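PDB 3GUF: Low molecular weight heat shock protein from Xanthomonas axonopodis pv. citri, which probably acts as a small heat-shock chaperone of the Hsp20/alpha-crystallin family, binding unfolding proteins and limiting their aggregation. Local coordinates for residues Lys39-Ile44 and His70-Leu75; Ala79-Ile84 and Pro98-Ala103. One frame throughout, in Å; residues are numbered along the deposited sequence.

Contact 1. Residues Lys39-Ile44 and His70-Leu75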
loop_
_atom_site.group_PDB
_atom_site.type_symbol
_atom_site.label_atom_id
_atom_site.label_comp_id
_atom_site.label_asym_id
_atom_site.label_seq_id
_atom_site.Cartn_x
_atom_site.Cartn_y
_atom_site.Cartn_z
ATOM N N LYS B 39 -20.802 -16.794 -2.957
ATOM C CA LYS B 39 -20.671 -18.196 -2.520
ATOM C C LYS B 39 -19.635 -18.370 -1.376
ATOM O O LYS B 39 -18.724 -19.217 -1.462
ATOM C CB LYS B 39 -20.430 -19.181 -3.704
ATOM C CG LYS B 39 -21.356 -19.023 -4.965
ATOM C CD LYS B 39 -22.781 -19.533 -4.736
ATOM C CE LYS B 39 -23.789 -18.889 -5.703
ATOM N NZ LYS B 39 -25.115 -18.658 -5.030
ATOM N N GLY B 40 -19.796 -17.573 -0.308
ATOM C CA GLY B 40 -18.850 -17.552 0.833
ATOM C C GLY B 40 -17.486 -16.901 0.578
ATOM O O GLY B 40 -16.734 -16.645 1.526
ATOM N N ILE B 41 -17.182 -16.612 -0.691
ATOM C CA ILE B 41 -15.859 -16.130 -1.130
ATOM C C ILE B 41 -15.805 -14.613 -1.404
ATOM O O ILE B 41 -16.428 -14.115 -2.344
ATOM C CB ILE B 41 -15.341 -16.918 -2.377
ATOM C CG1 ILE B 41 -15.156 -18.405 -2.056
ATOM C CG2 ILE B 41 -14.022 -16.317 -2.903
ATOM C CD1 ILE B 41 -14.939 -19.288 -3.279
ATOM N N LEU B 42 -15.051 -13.897 -0.566
ATOM C CA LEU B 42 -14.811 -12.462 -0.734
ATOM C C LEU B 42 -13.823 -12.254 -1.866
ATOM O O LEU B 42 -12.781 -12.914 -1.942
ATOM C CB LEU B 42 -14.277 -11.816 0.546
ATOM C CG LEU B 42 -14.325 -10.271 0.557
ATOM C CD1 LEU B 42 -15.729 -9.732 0.248
ATOM C CD2 LEU B 42 -13.898 -9.701 1.854
ATOM N N SER B 43 -14.166 -11.356 -2.767
ATOM C CA SER B 43 -13.241 -11.007 -3.784
ATOM C C SER B 43 -12.968 -9.512 -3.685
ATOM O O SER B 43 -13.855 -8.719 -3.397
ATOM C CB SER B 43 -13.737 -11.437 -5.148
ATOM O OG SER B 43 -14.613 -10.469 -5.693
ATOM N N ILE B 44 -11.696 -9.157 -3.815
ATOM C CA ILE B 44 -11.298 -7.773 -4.007
ATOM C C ILE B 44 -10.577 -7.740 -5.352
ATOM O O ILE B 44 -9.676 -8.546 -5.604
ATOM C CB ILE B 44 -10.458 -7.242 -2.852
ATOM C CG1 ILE B 44 -9.076 -7.838 -2.888
ATOM C CG2 ILE B 44 -11.078 -7.628 -1.525
ATOM C CD1 ILE B 44 -8.161 -7.212 -1.892
ATOM N N HIS B 70 -6.923 -9.614 -8.441
ATOM C CA HIS B 70 -8.196 -10.280 -8.220
ATOM C C HIS B 70 -7.939 -11.259 -7.122
ATOM O O HIS B 70 -7.441 -12.339 -7.357
ATOM C CB HIS B 70 -8.682 -11.033 -9.461
ATOM C CG HIS B 70 -10.088 -11.561 -9.340
ATOM N ND1 HIS B 70 -10.663 -11.908 -8.124
ATOM C CD2 HIS B 70 -11.031 -11.798 -10.285
ATOM C CE1 HIS B 70 -11.897 -12.332 -8.329
ATOM N NE2 HIS B 70 -12.144 -12.283 -9.632
ATOM N N ARG B 71 -8.256 -10.867 -5.906
ATOM C CA ARG B 71 -8.006 -11.746 -4.792
ATOM C C ARG B 71 -9.302 -12.331 -4.213
ATOM O O ARG B 71 -10.313 -11.653 -4.113
ATOM C CB ARG B 71 -7.179 -11.007 -3.759
ATOM C CG ARG B 71 -5.811 -10.583 -4.350
ATOM C CD ARG B 71 -4.789 -10.615 -3.329
ATOM N NE ARG B 71 -4.501 -11.986 -2.936
ATOM C CZ ARG B 71 -3.897 -12.298 -1.802
ATOM N NH1 ARG B 71 -3.522 -11.320 -0.958
ATOM N NH2 ARG B 71 -3.679 -13.577 -1.519
ATOM N N ARG B 72 -9.241 -13.602 -3.842
ATOM C CA ARG B 72 -10.426 -14.354 -3.465
ATOM C C ARG B 72 -10.178 -15.080 -2.171
ATOM O O ARG B 72 -9.244 -15.876 -2.039
ATOM C CB ARG B 72 -10.839 -15.304 -4.584
ATOM C CG ARG B 72 -11.636 -14.584 -5.653
ATOM C CD ARG B 72 -12.442 -15.534 -6.486
ATOM N NE ARG B 72 -11.704 -16.046 -7.636
ATOM C CZ ARG B 72 -12.129 -17.075 -8.380
ATOM N NH1 ARG B 72 -13.269 -17.692 -8.057
ATOM N NH2 ARG B 72 -11.424 -17.504 -9.431
ATOM N N PHE B 73 -10.992 -14.762 -1.187
ATOM C CA PHE B 73 -10.825 -15.373 0.118
ATOM C C PHE B 73 -12.112 -16.054 0.517
ATOM O O PHE B 73 -13.104 -15.382 0.823
ATOM C CB PHE B 73 -10.422 -14.325 1.152
ATOM C CG PHE B 73 -9.265 -13.445 0.707
ATOM C CD1 PHE B 73 -9.497 -12.162 0.203
ATOM C CD2 PHE B 73 -7.953 -13.909 0.787
ATOM C CE1 PHE B 73 -8.441 -11.352 -0.206
ATOM C CE2 PHE B 73 -6.910 -13.117 0.388
ATOM C CZ PHE B 73 -7.150 -11.832 -0.110
ATOM N N ALA B 74 -12.101 -17.390 0.473
ATOM C CA ALA B 74 -13.188 -18.195 1.068
ATOM C C ALA B 74 -13.231 -17.793 2.512
ATOM O O ALA B 74 -12.236 -17.896 3.188
ATOM C CB ALA B 74 -12.897 -19.712 0.938
ATOM N N LEU B 75 -14.356 -17.267 2.974
ATOM C CA LEU B 75 -14.526 -17.009 4.412
ATOM C C LEU B 75 -15.444 -18.088 5.036
ATOM O O LEU B 75 -16.264 -18.700 4.321
ATOM C CB LEU B 75 -15.105 -15.614 4.662
ATOM C CG LEU B 75 -14.576 -14.389 3.894
ATOM C CD1 LEU B 75 -15.340 -13.137 4.340
ATOM C CD2 LEU B 75 -13.078 -14.173 4.084
#
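The carbonyl oxygen Leu-42 O is gripped twice. Phe-73 N donates a hydrogen bond to it over 2.7 Å, with an angle of 166° at the hydrogen, and Arg-72 CA adds a CA-H...O contact at 3.2 Å. Phe-73 O returns the pairing to Leu-42 N over 2.8 Å. Ile-44 and Arg-71 form the next hydrogen-bonded pair, Arg-71 N reaching Ile-44 O at 2.7 Å. The short strand axes run at 161° to each other, so the strands are antiparallel, in a register that sets Leu-42 opposite Phe-73 and Ile-44 opposite Arg-71.

On one face of the sheet Ile-41 CG2, anti to the backbone N (chi1 -62° for CG1), meets Arg-72 CB at 3.7 Å, while its CG1 branch lies over Ala-74. Ser-43 CB fits beside Arg-72 CG and the His-70 ring. On the other face Ile-44 CG1 runs alongside Arg-71 CB at 3.8 Å. Beyond this, the Phe-73 ring turns its edge to the Arg-71 guanidinium, with Phe-73 CZ 3.6 Å above the Arg-71 guanidinium plane; Arg-71 NH1 also forms a salt bridge with Glu-63 of the second subunit.

Leu-42, Ile-44 and Phe-73 point into the interior of the alpha-crystallin beta-sandwich, against strands 10-14, 18-24 and 92-98, while strand 34-37 flanks 41-48 and bonds to Ser-43.

Contact 2. Residues Ala79-Ile84 and Pro98-Ala103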
loop_
_atom_site.group_PDB
_atom_site.type_symbol
_atom_site.label_atom_id
_atom_site.label_comp_id
_atom_site.label_asym_id
_atom_site.label_seq_id
_atom_site.Cartn_x
_atom_site.Cartn_y
_atom_site.Cartn_z
ATOM N N ALA B 79 -19.913 -15.560 7.536
ATOM C CA ALA B 79 -19.767 -14.209 6.957
ATOM C C ALA B 79 -21.014 -13.842 6.158
ATOM O O ALA B 79 -21.417 -14.632 5.280
ATOM C CB ALA B 79 -18.554 -14.172 6.048
ATOM N N ASP B 80 -21.585 -12.655 6.434
ATOM C CA ASP B 80 -22.813 -12.143 5.788
ATOM C C ASP B 80 -22.602 -11.262 4.514
ATOM O O ASP B 80 -22.204 -10.096 4.597
ATOM C CB ASP B 80 -23.697 -11.390 6.801
ATOM C CG ASP B 80 -24.914 -10.737 6.146
ATOM O OD1 ASP B 80 -25.477 -9.736 6.671
ATOM O OD2 ASP B 80 -25.281 -11.184 5.044
ATOM N N ALA B 81 -22.991 -11.787 3.355
ATOM C CA ALA B 81 -22.678 -11.137 2.085
ATOM C C ALA B 81 -23.391 -9.850 1.879
ATOM O O ALA B 81 -22.867 -8.959 1.229
ATOM C CB ALA B 81 -22.943 -12.054 0.947
ATOM N N ASP B 82 -24.600 -9.723 2.439
ATOM C CA ASP B 82 -25.399 -8.503 2.222
ATOM C C ASP B 82 -24.856 -7.270 2.868
ATOM O O ASP B 82 -25.358 -6.184 2.598
ATOM C CB ASP B 82 -26.813 -8.677 2.711
ATOM C CG ASP B 82 -27.582 -9.680 1.910
ATOM O OD1 ASP B 82 -28.792 -9.402 1.712
ATOM O OD2 ASP B 82 -26.992 -10.723 1.508
ATOM N N GLY B 83 -23.852 -7.408 3.720
ATOM C CA GLY B 83 -23.477 -6.286 4.605
ATOM C C GLY B 83 -22.062 -5.708 4.512
ATOM O O GLY B 83 -21.723 -4.727 5.167
ATOM N N ILE B 84 -21.242 -6.318 3.688
ATOM C CA ILE B 84 -19.889 -5.829 3.434
ATOM C C ILE B 84 -19.880 -4.323 3.257
ATOM O O ILE B 84 -20.419 -3.829 2.279
ATOM C CB ILE B 84 -19.349 -6.452 2.155
ATOM C CG1 ILE B 84 -19.546 -7.979 2.167
ATOM C CG2 ILE B 84 -17.866 -6.035 1.938
ATOM C CD1 ILE B 84 -19.812 -8.578 0.780
ATOM N N PRO B 98 -20.108 -8.196 8.166
ATOM C CA PRO B 98 -20.737 -8.694 9.411
ATOM C C PRO B 98 -20.909 -10.222 9.420
ATOM O O PRO B 98 -20.774 -10.891 8.378
ATOM C CB PRO B 98 -22.091 -7.967 9.458
ATOM C CG PRO B 98 -22.140 -7.059 8.261
ATOM C CD PRO B 98 -21.124 -7.605 7.287
ATOM N N LYS B 99 -21.122 -10.786 10.593
ATOM C CA LYS B 99 -21.506 -12.194 10.651
ATOM C C LYS B 99 -23.041 -12.313 10.573
ATOM O O LYS B 99 -23.768 -11.396 11.013
ATOM C CB LYS B 99 -20.983 -12.813 11.928
ATOM C CG LYS B 99 -19.498 -12.751 12.045
ATOM C CD LYS B 99 -19.077 -12.857 13.470
ATOM C CE LYS B 99 -17.978 -13.868 13.601
ATOM N NZ LYS B 99 -17.261 -13.467 14.811
ATOM N N ARG B 100 -23.535 -13.409 9.992
ATOM C CA ARG B 100 -25.015 -13.651 9.940
ATOM C C ARG B 100 -25.558 -13.994 11.365
ATOM O O ARG B 100 -26.000 -15.120 11.585
ATOM C CB ARG B 100 -25.390 -14.743 8.899
ATOM C CG ARG B 100 -24.467 -14.834 7.647
ATOM C CD ARG B 100 -25.036 -15.659 6.462
ATOM N NE ARG B 100 -24.231 -15.506 5.235
ATOM C CZ ARG B 100 -24.516 -14.692 4.202
ATOM N NH1 ARG B 100 -23.684 -14.633 3.162
ATOM N NH2 ARG B 100 -25.615 -13.935 4.194
ATOM N N PRO B 101 -25.604 -12.997 12.306
ATOM C CA PRO B 101 -25.321 -13.149 13.760
ATOM C C PRO B 101 -24.486 -14.395 14.190
ATOM O O PRO B 101 -23.299 -14.285 14.601
ATOM C CB PRO B 101 -26.724 -13.125 14.361
ATOM C CG PRO B 101 -27.411 -12.043 13.490
ATOM C CD PRO B 101 -26.650 -11.960 12.147
ATOM N N ALA B 102 -25.146 -15.546 14.094
ATOM C CA ALA B 102 -24.511 -16.830 14.011
ATOM C C ALA B 102 -25.391 -17.744 13.100
ATOM O O ALA B 102 -26.328 -18.428 13.569
ATOM C CB ALA B 102 -24.364 -17.379 15.376
ATOM N N ALA B 103 -25.085 -17.707 11.796
ATOM C CA ALA B 103 -25.799 -18.475 10.755
ATOM C C ALA B 103 -24.833 -19.032 9.692
ATOM O O ALA B 103 -25.252 -19.544 8.639
ATOM C CB ALA B 103 -26.910 -17.621 10.100
#
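The Arg-100 guanidinium lies flat against the chain at Asp-80: Asp-80 CA sits 3.4 Å above its plane, over the centre, and Ala-81 N is on this face too. Near the plane, at the edge, comes Asp-82 OD2, too distant for a salt bridge at 4.4 Å from Arg-100 NH2. The actual ion pair is Asp-80 OD2 with Arg-100 NH2, 2.9 Å apart, the carboxylate and guanidinium planes being turned 56° against each other. The arginine chain is extended from CG to NE and crosses the aspartate at about a right angle, Arg-100 CG touching Asp-80 CB at 3.6 Å.

The backbones are also bonded directly: Asp-80 N donates to Pro-98 O over 2.7 Å, nearly straight at 166°. Beside it the Pro-98 ring packs on the backbone of Gly-83, its CD 3.5 Å from Gly-83 C. Asp-80 OD2 has a second partner, since Asp-82 N donates to it from above the carboxylate plane at 3.1 Å, making an Asx turn.

The contact ties the loop before strand 85-89 to the tail after 92-98. One carboxylate oxygen serves both turn and arginine; the positive Arg-100 and the backbone N-H of Asp-82, both at OD2, would probably favour an ionised Asp-80.

In the fold
From the N terminus the chain first builds strands 10-14 and 18-24, then 34-37, and enters contact 1 at 39-44. The chain returns to it at 70-75, so contact 1 closes a loop of 25 residues that includes strand 59-61. Contact 2 opens only afterwards, at 79-84, and closes at 98-103 around the hairpin of strands 85-89 and 92-98; the two are therefore in series and neither crosses the other. Contact 1 belongs to the three-stranded sheet; contact 2 joins loop and tail at the end of the four-stranded one. Their centres lie about 14 Å apart, and Leu-42 CD1 meets Ile-84 CD1 at 4.3 Å, joining the two through packing between the sheets.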